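Local coordinates for protein chitinase A (Pteris ryukyuensis, PDB 4RL3) that probably hydrolyses glycosidic linkages in chitin, this chain being the catalytic family GH18 domain of a longer protein that also carries LysM sequence, at residues V15-V20 and F30-A35; N102-L107 and T143-N148; Q195-Y200 and Q234-S239. One frame throughout, in Å; residues are numbered along the deposited sequence.

Contact 1: V15-V20 and F30-A35; sequences VQFTDV and FILAFA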
loop_
_atom_site.group_PDB
_atom_site.type_symbol
_atom_site.label_atom_id
_atom_site.label_comp_id
_atom_site.label_asym_id
_atom_site.label_seq_id
_atom_site.Cartn_x
_atom_site.Cartn_y
_atom_site.Cartn_z
ATOM N N VAL A 15 10.594 -14.387 -0.781
ATOM C CA VAL A 15 9.819 -14.223 0.442
ATOM C C VAL A 15 8.391 -14.725 0.225
ATOM O O VAL A 15 7.826 -14.605 -0.860
ATOM C CB VAL A 15 9.839 -12.760 0.943
ATOM C CG1 VAL A 15 9.114 -11.824 -0.031
ATOM C CG2 VAL A 15 9.257 -12.660 2.356
ATOM N N GLN A 16 7.828 -15.310 1.277
ATOM C CA GLN A 16 6.491 -15.873 1.235
ATOM C C GLN A 16 5.648 -15.244 2.339
ATOM O O GLN A 16 6.188 -14.681 3.304
ATOM C CB GLN A 16 6.575 -17.388 1.410
ATOM C CG GLN A 16 7.389 -18.057 0.309
ATOM C CD GLN A 16 7.472 -19.555 0.467
ATOM O OE1 GLN A 16 8.475 -20.082 0.973
ATOM N NE2 GLN A 16 6.420 -20.253 0.066
ATOM N N PHE A 17 4.325 -15.316 2.181
ATOM C CA PHE A 17 3.397 -14.855 3.220
ATOM C C PHE A 17 3.769 -15.558 4.525
ATOM O O PHE A 17 3.731 -14.962 5.596
ATOM C CB PHE A 17 1.931 -15.206 2.906
ATOM C CG PHE A 17 1.370 -14.600 1.629
ATOM C CD1 PHE A 17 1.395 -13.234 1.415
ATOM C CD2 PHE A 17 0.743 -15.402 0.686
ATOM C CE1 PHE A 17 0.854 -12.673 0.266
ATOM C CE2 PHE A 17 0.190 -14.858 -0.471
ATOM C CZ PHE A 17 0.255 -13.486 -0.682
ATOM N N THR A 18 4.114 -16.844 4.420
ATOM C CA THR A 18 4.397 -17.668 5.592
ATOM C C THR A 18 5.662 -17.283 6.385
ATOM O O THR A 18 5.830 -17.724 7.533
ATOM C CB THR A 18 4.498 -19.165 5.189
ATOM O OG1 THR A 18 5.494 -19.321 4.181
ATOM C CG2 THR A 18 3.160 -19.689 4.669
ATOM N N ASP A 19 6.528 -16.462 5.795
ATOM C CA ASP A 19 7.695 -15.910 6.490
ATOM C C ASP A 19 7.338 -14.760 7.437
ATOM O O ASP A 19 8.139 -14.400 8.301
ATOM C CB ASP A 19 8.723 -15.394 5.484
ATOM C CG ASP A 19 9.323 -16.493 4.637
ATOM O OD1 ASP A 19 9.632 -17.576 5.171
ATOM O OD2 ASP A 19 9.508 -16.274 3.445
ATOM N N VAL A 20 6.179 -14.146 7.230
ATOM C CA VAL A 20 5.817 -12.931 7.954
ATOM C C VAL A 20 5.043 -13.241 9.228
ATOM O O VAL A 20 4.028 -13.936 9.183
ATOM C CB VAL A 20 4.959 -11.993 7.075
ATOM C CG1 VAL A 20 4.692 -10.678 7.797
ATOM C CG2 VAL A 20 5.663 -11.731 5.757
ATOM N N PHE A 30 -1.919 -8.295 3.936
ATOM C CA PHE A 30 -0.802 -8.324 2.997
ATOM C C PHE A 30 -1.175 -7.444 1.802
ATOM O O PHE A 30 -2.333 -7.403 1.392
ATOM C CB PHE A 30 -0.517 -9.737 2.489
ATOM C CG PHE A 30 0.100 -10.650 3.505
ATOM C CD1 PHE A 30 1.431 -10.510 3.858
ATOM C CD2 PHE A 30 -0.636 -11.679 4.078
ATOM C CE1 PHE A 30 2.012 -11.358 4.773
ATOM C CE2 PHE A 30 -0.054 -12.532 5.002
ATOM C CZ PHE A 30 1.266 -12.371 5.347
ATOM N N ILE A 31 -0.180 -6.764 1.240
ATOM C CA ILE A 31 -0.371 -5.993 0.015
ATOM C C ILE A 31 0.644 -6.441 -1.030
ATOM O O ILE A 31 1.831 -6.117 -0.943
ATOM C CB ILE A 31 -0.249 -4.480 0.254
ATOM C CG1 ILE A 31 -1.124 -4.035 1.425
ATOM C CG2 ILE A 31 -0.653 -3.727 -1.017
ATOM C CD1 ILE A 31 -0.930 -2.588 1.793
ATOM N N LEU A 32 0.167 -7.203 -2.004
ATOM C CA LEU A 32 0.989 -7.646 -3.121
ATOM C C LEU A 32 1.479 -6.451 -3.911
ATOM O O LEU A 32 0.680 -5.587 -4.292
ATOM C CB LEU A 32 0.182 -8.589 -4.033
ATOM C CG LEU A 32 -0.089 -9.961 -3.430
ATOM C CD1 LEU A 32 -1.181 -10.716 -4.187
ATOM C CD2 LEU A 32 1.197 -10.767 -3.362
ATOM N N ALA A 33 2.784 -6.417 -4.175
ATOM C CA ALA A 33 3.402 -5.306 -4.889
ATOM C C ALA A 33 4.159 -5.887 -6.089
ATOM O O ALA A 33 5.075 -6.659 -5.871
ATOM C CB ALA A 33 4.347 -4.560 -3.952
ATOM N N PHE A 34 3.818 -5.571 -7.344
ATOM C CA PHE A 34 2.814 -4.602 -7.792
ATOM C C PHE A 34 2.063 -5.151 -9.006
ATOM O O PHE A 34 2.608 -5.960 -9.774
ATOM C CB PHE A 34 3.511 -3.316 -8.248
ATOM C CG PHE A 34 4.178 -2.552 -7.143
ATOM C CD1 PHE A 34 3.426 -1.735 -6.316
ATOM C CD2 PHE A 34 5.553 -2.644 -6.931
ATOM C CE1 PHE A 34 4.022 -1.030 -5.298
ATOM C CE2 PHE A 34 6.163 -1.928 -5.917
ATOM C CZ PHE A 34 5.393 -1.123 -5.097
ATOM N N ALA A 35 0.835 -4.675 -9.208
ATOM C CA ALA A 35 0.174 -4.791 -10.507
ATOM C C ALA A 35 0.471 -3.495 -11.246
ATOM O O ALA A 35 0.393 -2.416 -10.665
ATOM C CB ALA A 35 -1.328 -5.014 -10.361
#

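Contact 2: N102-L107 and T143-N148; sequences NAVSSL and TQLKAN. With EDO (1,2-ethanediol), chain D.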
loop_
_atom_site.group_PDB
_atom_site.type_symbol
_atom_site.label_atom_id
_atom_site.label_comp_id
_atom_site.label_asym_id
_atom_site.label_seq_id
_atom_site.Cartn_x
_atom_site.Cartn_y
_atom_site.Cartn_z
ATOM N N ASN A 102 -10.712 -0.489 -18.712
ATOM C CA ASN A 102 -9.675 -1.514 -18.648
ATOM C C ASN A 102 -9.190 -1.812 -17.239
ATOM O O ASN A 102 -8.891 -2.967 -16.908
ATOM C CB ASN A 102 -8.489 -1.113 -19.523
ATOM C CG ASN A 102 -8.709 -1.428 -20.991
ATOM O OD1 ASN A 102 -9.416 -2.377 -21.341
ATOM N ND2 ASN A 102 -8.081 -0.649 -21.854
ATOM N N ALA A 103 -9.110 -0.775 -16.414
ATOM C CA ALA A 103 -8.614 -0.941 -15.049
ATOM C C ALA A 103 -9.625 -1.692 -14.186
ATOM O O ALA A 103 -9.270 -2.632 -13.471
ATOM C CB ALA A 103 -8.309 0.417 -14.445
ATOM N N VAL A 104 -10.888 -1.281 -14.244
ATOM C CA VAL A 104 -11.927 -1.941 -13.447
ATOM C C VAL A 104 -12.023 -3.419 -13.854
ATOM O O VAL A 104 -12.061 -4.300 -12.986
ATOM C CB VAL A 104 -13.302 -1.260 -13.596
ATOM C CG1 VAL A 104 -14.397 -2.077 -12.908
ATOM C CG2 VAL A 104 -13.236 0.154 -13.013
ATOM N N SER A 105 -12.055 -3.684 -15.160
ATOM C CA SER A 105 -12.219 -5.049 -15.655
ATOM C C SER A 105 -10.992 -5.918 -15.375
ATOM O O SER A 105 -11.126 -7.006 -14.842
ATOM C CB SER A 105 -12.560 -5.067 -17.144
ATOM O OG SER A 105 -11.546 -4.474 -17.936
ATOM N N SER A 106 -9.807 -5.442 -15.736
ATOM C CA SER A 106 -8.591 -6.228 -15.506
ATOM C C SER A 106 -8.301 -6.465 -14.027
ATOM O O SER A 106 -7.883 -7.563 -13.655
ATOM C CB SER A 106 -7.373 -5.659 -16.218
ATOM O OG SER A 106 -6.947 -4.423 -15.675
ATOM N N LEU A 107 -8.541 -5.468 -13.170
ATOM C CA LEU A 107 -8.327 -5.683 -11.733
ATOM C C LEU A 107 -9.420 -6.555 -11.125
ATOM O O LEU A 107 -9.148 -7.337 -10.223
ATOM C CB LEU A 107 -8.176 -4.356 -10.988
ATOM C CG LEU A 107 -6.850 -3.654 -11.294
ATOM C CD1 LEU A 107 -6.863 -2.233 -10.761
ATOM C CD2 LEU A 107 -5.665 -4.421 -10.726
ATOM N N THR A 143 -14.358 3.748 -6.983
ATOM C CA THR A 143 -15.796 3.878 -6.804
ATOM C C THR A 143 -16.518 2.701 -7.457
ATOM O O THR A 143 -17.415 2.096 -6.851
ATOM C CB THR A 143 -16.299 5.215 -7.384
ATOM O OG1 THR A 143 -15.723 6.297 -6.642
ATOM C CG2 THR A 143 -17.816 5.308 -7.338
ATOM N N GLN A 144 -16.106 2.342 -8.665
ATOM C CA GLN A 144 -16.711 1.201 -9.349
ATOM C C GLN A 144 -16.406 -0.131 -8.665
ATOM O O GLN A 144 -17.292 -0.978 -8.548
ATOM C CB GLN A 144 -16.263 1.124 -10.799
ATOM C CG GLN A 144 -16.879 2.165 -11.705
ATOM C CD GLN A 144 -16.709 1.828 -13.181
ATOM O OE1 GLN A 144 -16.812 0.667 -13.595
ATOM N NE2 GLN A 144 -16.511 2.846 -13.982
ATOM N N LEU A 145 -15.163 -0.349 -8.229
ATOM C CA LEU A 145 -14.849 -1.610 -7.562
ATOM C C LEU A 145 -15.637 -1.761 -6.266
ATOM O O LEU A 145 -16.029 -2.878 -5.926
ATOM C CB LEU A 145 -13.354 -1.754 -7.298
ATOM C CG LEU A 145 -12.470 -1.961 -8.534
ATOM C CD1 LEU A 145 -11.016 -1.900 -8.111
ATOM C CD2 LEU A 145 -12.741 -3.271 -9.261
ATOM N N LYS A 146 -15.871 -0.654 -5.556
ATOM C CA LYS A 146 -16.699 -0.676 -4.354
ATOM C C LYS A 146 -18.164 -0.943 -4.684
ATOM O O LYS A 146 -18.793 -1.814 -4.066
ATOM C CB LYS A 146 -16.548 0.627 -3.560
ATOM C CG LYS A 146 -15.226 0.744 -2.809
ATOM C CD LYS A 146 -15.150 -0.176 -1.615
ATOM C CE LYS A 146 -13.859 0.023 -0.831
ATOM N NZ LYS A 146 -13.873 1.289 -0.036
ATOM N N ALA A 147 -18.694 -0.221 -5.664
ATOM C CA ALA A 147 -20.111 -0.355 -6.026
ATOM C C ALA A 147 -20.411 -1.755 -6.556
ATOM O O ALA A 147 -21.487 -2.322 -6.281
ATOM C CB ALA A 147 -20.496 0.697 -7.047
ATOM N N ASN A 148 -19.447 -2.325 -7.281
ATOM C CA ASN A 148 -19.590 -3.664 -7.852
ATOM C C ASN A 148 -19.376 -4.776 -6.815
ATOM O O ASN A 148 -19.474 -5.950 -7.161
ATOM C CB ASN A 148 -18.604 -3.867 -9.013
ATOM C CG ASN A 148 -18.863 -2.946 -10.207
ATOM O OD1 ASN A 148 -19.891 -2.256 -10.299
ATOM N ND2 ASN A 148 -17.912 -2.934 -11.141
HETATM C C1 EDO D . -16.445 1.505 2.771
HETATM O O1 EDO D . -15.325 0.656 2.537
HETATM C C2 EDO D . -16.332 2.752 1.905
HETATM O O2 EDO D . -16.501 2.426 0.520
#

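Contact 3: Q195-Y200 and Q234-S239; sequences QYVSLY and QQLKSS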
loop_
_atom_site.group_PDB
_atom_site.type_symbol
_atom_site.label_atom_id
_atom_site.label_comp_id
_atom_site.label_asym_id
_atom_site.label_seq_id
_atom_site.Cartn_x
_atom_site.Cartn_y
_atom_site.Cartn_z
ATOM N N GLN A 195 10.045 14.194 16.540
ATOM C CA GLN A 195 9.879 14.695 15.177
ATOM C C GLN A 195 8.887 13.836 14.390
ATOM O O GLN A 195 8.078 14.362 13.632
ATOM C CB GLN A 195 11.200 14.728 14.430
ATOM C CG GLN A 195 12.138 15.826 14.905
ATOM C CD GLN A 195 13.466 15.776 14.191
ATOM O OE1 GLN A 195 14.112 14.721 14.107
ATOM N NE2 GLN A 195 13.888 16.911 13.656
ATOM N N TYR A 196 8.952 12.520 14.573
ATOM C CA TYR A 196 8.036 11.628 13.868
ATOM C C TYR A 196 6.584 11.924 14.231
ATOM O O TYR A 196 5.699 11.932 13.361
ATOM C CB TYR A 196 8.357 10.167 14.162
ATOM C CG TYR A 196 7.620 9.178 13.274
ATOM C CD1 TYR A 196 6.292 8.837 13.528
ATOM C CD2 TYR A 196 8.258 8.582 12.186
ATOM C CE1 TYR A 196 5.623 7.934 12.717
ATOM C CE2 TYR A 196 7.588 7.689 11.358
ATOM C CZ TYR A 196 6.274 7.369 11.644
ATOM O OH TYR A 196 5.596 6.469 10.858
ATOM N N VAL A 197 6.325 12.128 15.516
ATOM C CA VAL A 197 4.987 12.484 15.961
ATOM C C VAL A 197 4.540 13.781 15.268
ATOM O O VAL A 197 3.410 13.881 14.785
ATOM C CB VAL A 197 4.899 12.604 17.497
ATOM C CG1 VAL A 197 3.564 13.168 17.920
ATOM C CG2 VAL A 197 5.119 11.241 18.143
ATOM N N SER A 198 5.431 14.768 15.198
ATOM C CA SER A 198 5.104 16.016 14.502
ATOM C C SER A 198 4.826 15.789 13.006
ATOM O O SER A 198 3.863 16.330 12.450
ATOM C CB SER A 198 6.234 17.035 14.670
ATOM O OG SER A 198 6.410 17.406 16.031
ATOM N N LEU A 199 5.660 14.981 12.370
ATOM C CA LEU A 199 5.509 14.690 10.942
ATOM C C LEU A 199 4.204 13.944 10.675
ATOM O O LEU A 199 3.522 14.188 9.664
ATOM C CB LEU A 199 6.689 13.859 10.437
ATOM C CG LEU A 199 8.041 14.569 10.450
ATOM C CD1 LEU A 199 9.169 13.565 10.305
ATOM C CD2 LEU A 199 8.109 15.620 9.362
ATOM N N TYR A 200 3.860 13.034 11.587
ATOM C CA TYR A 200 2.609 12.310 11.500
ATOM C C TYR A 200 1.418 13.266 11.602
ATOM O O TYR A 200 0.465 13.165 10.830
ATOM C CB TYR A 200 2.519 11.200 12.573
ATOM C CG TYR A 200 1.174 10.520 12.503
ATOM C CD1 TYR A 200 0.073 11.054 13.169
ATOM C CD2 TYR A 200 0.980 9.395 11.712
ATOM C CE1 TYR A 200 -1.172 10.468 13.063
ATOM C CE2 TYR A 200 -0.263 8.806 11.601
ATOM C CZ TYR A 200 -1.332 9.347 12.283
ATOM O OH TYR A 200 -2.591 8.803 12.165
ATOM N N GLN A 234 3.906 4.420 19.955
ATOM C CA GLN A 234 3.385 4.234 21.315
ATOM C C GLN A 234 2.733 5.528 21.839
ATOM O O GLN A 234 1.688 5.479 22.500
ATOM C CB GLN A 234 4.481 3.716 22.261
ATOM C CG GLN A 234 4.022 3.443 23.694
ATOM C CD GLN A 234 2.794 2.548 23.783
ATOM O OE1 GLN A 234 2.830 1.383 23.374
ATOM N NE2 GLN A 234 1.696 3.086 24.313
ATOM N N GLN A 235 3.311 6.675 21.495
ATOM C CA GLN A 235 2.736 7.967 21.887
ATOM C C GLN A 235 1.402 8.211 21.191
ATOM O O GLN A 235 0.431 8.602 21.820
ATOM C CB GLN A 235 3.680 9.109 21.548
ATOM C CG GLN A 235 4.981 9.101 22.326
ATOM C CD GLN A 235 5.883 10.246 21.919
ATOM O OE1 GLN A 235 5.411 11.353 21.625
ATOM N NE2 GLN A 235 7.185 9.989 21.886
ATOM N N LEU A 236 1.353 7.961 19.884
ATOM C CA LEU A 236 0.106 8.103 19.150
ATOM C C LEU A 236 -0.971 7.156 19.681
ATOM O O LEU A 236 -2.148 7.519 19.739
ATOM C CB LEU A 236 0.342 7.868 17.653
ATOM C CG LEU A 236 1.242 8.906 16.976
ATOM C CD1 LEU A 236 1.690 8.418 15.610
ATOM C CD2 LEU A 236 0.529 10.250 16.863
ATOM N N LYS A 237 -0.570 5.941 20.067
ATOM C CA LYS A 237 -1.512 4.953 20.590
ATOM C C LYS A 237 -2.065 5.397 21.939
ATOM O O LYS A 237 -3.275 5.316 22.183
ATOM C CB LYS A 237 -0.832 3.590 20.729
ATOM C CG LYS A 237 -1.728 2.508 21.306
ATOM C CD LYS A 237 -0.913 1.283 21.681
ATOM C CE LYS A 237 -1.668 0.374 22.632
ATOM N NZ LYS A 237 -2.911 -0.121 21.994
ATOM N N SER A 238 -1.168 5.866 22.798
ATOM C CA SER A 238 -1.551 6.402 24.109
ATOM C C SER A 238 -2.564 7.543 24.004
ATOM O O SER A 238 -3.443 7.676 24.871
ATOM C CB SER A 238 -0.312 6.857 24.883
ATOM O OG SER A 238 0.390 5.733 25.394
ATOM N N SER A 239 -2.459 8.337 22.937
ATOM C CA SER A 239 -3.386 9.450 22.673
ATOM C C SER A 239 -4.731 9.013 22.076
ATOM O O SER A 239 -5.655 9.824 21.944
ATOM C CB SER A 239 -2.734 10.455 21.721
ATOM O OG SER A 239 -1.564 11.014 22.282
#

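Contact 1: V15-V20 and F30-A35
F17 drives the edge of its ring into one face of F30: F17 CD1 stands 3.5 Å above the F30 plane, over its centre. The two planes are inclined at 50°, an edge-to-face pair, and F17 CB adds a CH-pi contact over the same face. With CG anti to the carbonyl carbon (chi1 -61°), F17 reaches past F30 along the strand until F17 CZ meets L32 CD2 at 3.9 Å. V20 comes in at the F30 edge instead, V20 CB lying in the ring plane 3.8 Å from F30 CE1. In this (beta/alpha)8 barrel, strand 27-36 runs parallel to strand 3-8, and the loop joining them, with its 3-10 turn at 17-19, lays F17 and V20 against the strand's outer surface; A62, V63 and I66 of helix 60-69 also press on F17. Shrinking F30 to an alanine would probably leave the F17 edge without a face and V20 without the ring edge it packs on, opening a gap between loop and strand. The other side of the turn is looser and faces solvent. T18 and Q16 are exposed there, and the hydrogen bond from Q16 N to D19 OD2 (2.9 Å) meets the carboxylate on its anti side, 34° out of plane.

Contact 2: N102-L107 and T143-N148
V104 and L145 bring their backbones closest, with 6.6 Å between the two CA atoms where helix 96-114 passes helix 131-147. These are consecutive outer helices of the (beta/alpha)8 barrel typical of GH18 enzymes, connected through strand 118-123. V104 points at the neighbouring helix and does most of the touching. Its CG1 is anti to the backbone N (chi1 172°), which spreads both methyls against the opposing residues. Q144 OE1 lies 3.7 Å from both V104 CG1 and V104 CG2, the extended glutamine crossing the valine at about a right angle, and V104 CG1 also meets N148 ND2 at 4.0 Å. Neither is a hydrogen bond. The two amides border the valine on its more exposed side. On the buried side, L145 turns its branch end inward until L145 CD2 comes 3.9 Å from V104 O, a carbonyl oxygen that accepts a hydrogen bond from T108 OG1. L141, one turn earlier on helix 131-147, packs on A103, V104 and L107 and continues the apolar seam. Away from it, S106 fixes helix 96-114 against the loop at G47 and F49, its OG also bonding N102 O. K146 leaves the interface altogether: a chain bent at chi2 and chi4 brings its ammonium to D178 in a salt bridge and to V176 O. A 1,2-ethanediol, probably from the crystallisation liquor, spans that charged pair, hydrogen-bonded to D178 OD1 while K146 NZ donates to its O1 at 3.0 Å and to its O2 at 2.9 Å.

Contact 3: Q195-Y200 and Q234-S239
The ring of Y200 takes L236 over one face: L236 CD1 lies 3.8 Å above the plane, offset toward the rim beside Y200 CG, in a CH-pi contact only 18° off the ring normal. L236 CD2 lies on the same side of the ring, displaced outward beyond its rim, 3.8 Å from Y200 CD1. The other flat group is the amide of Q235, whose OE1 meets V197 CG2 at 3.5 Å with the two side chains crossing at about a right angle. In the (beta/alpha)8 barrel these residues belong to successive outer helices, 193-206 and 226-238, with strand 215-218 between them; the axes of 195-200 and 234-238 come within 10.7 Å, with their N-to-C directions 56° apart. Y200 swings its ring inward with CG anti to the backbone N (chi1 177°), and its hydroxyl is hydrogen-bonded to V213 O, which helps fix the ring that L236 covers. P243 also touches Y200. V197 points toward helix 226-238, packing on A232 as well, and its CG1 stays at a loose 4.3 Å from L236 CD2. Toward solvent, Q234 NE2 gives its in-plane N-H to S238 OG. S239 N and S239 OG reach Q235 O from opposite faces of its carbonyl plane, the hydroxyl at 3.2 Å.

From the N terminus, the chain leaves strand 3-8, and contact 1 closes a short loop of nine intervening residues, folding the connection, which has no alpha helix, back on strand 27-36, into which it leads. Contact 2 closes a longer excursion: helix 96-114, then strand 118-123, then helix 131-147, two neighbouring helices of the outer layer. Contact 3 repeats that logic with helix 193-206, strand 215-218 and helix 226-238. The three loops follow in series; none nests in or crosses another. Contact 1 therefore ties loop to barrel wall, whereas contacts 2 and 3 join helix to helix on opposite sides of the chain's centre, their own centres about 35 Å apart.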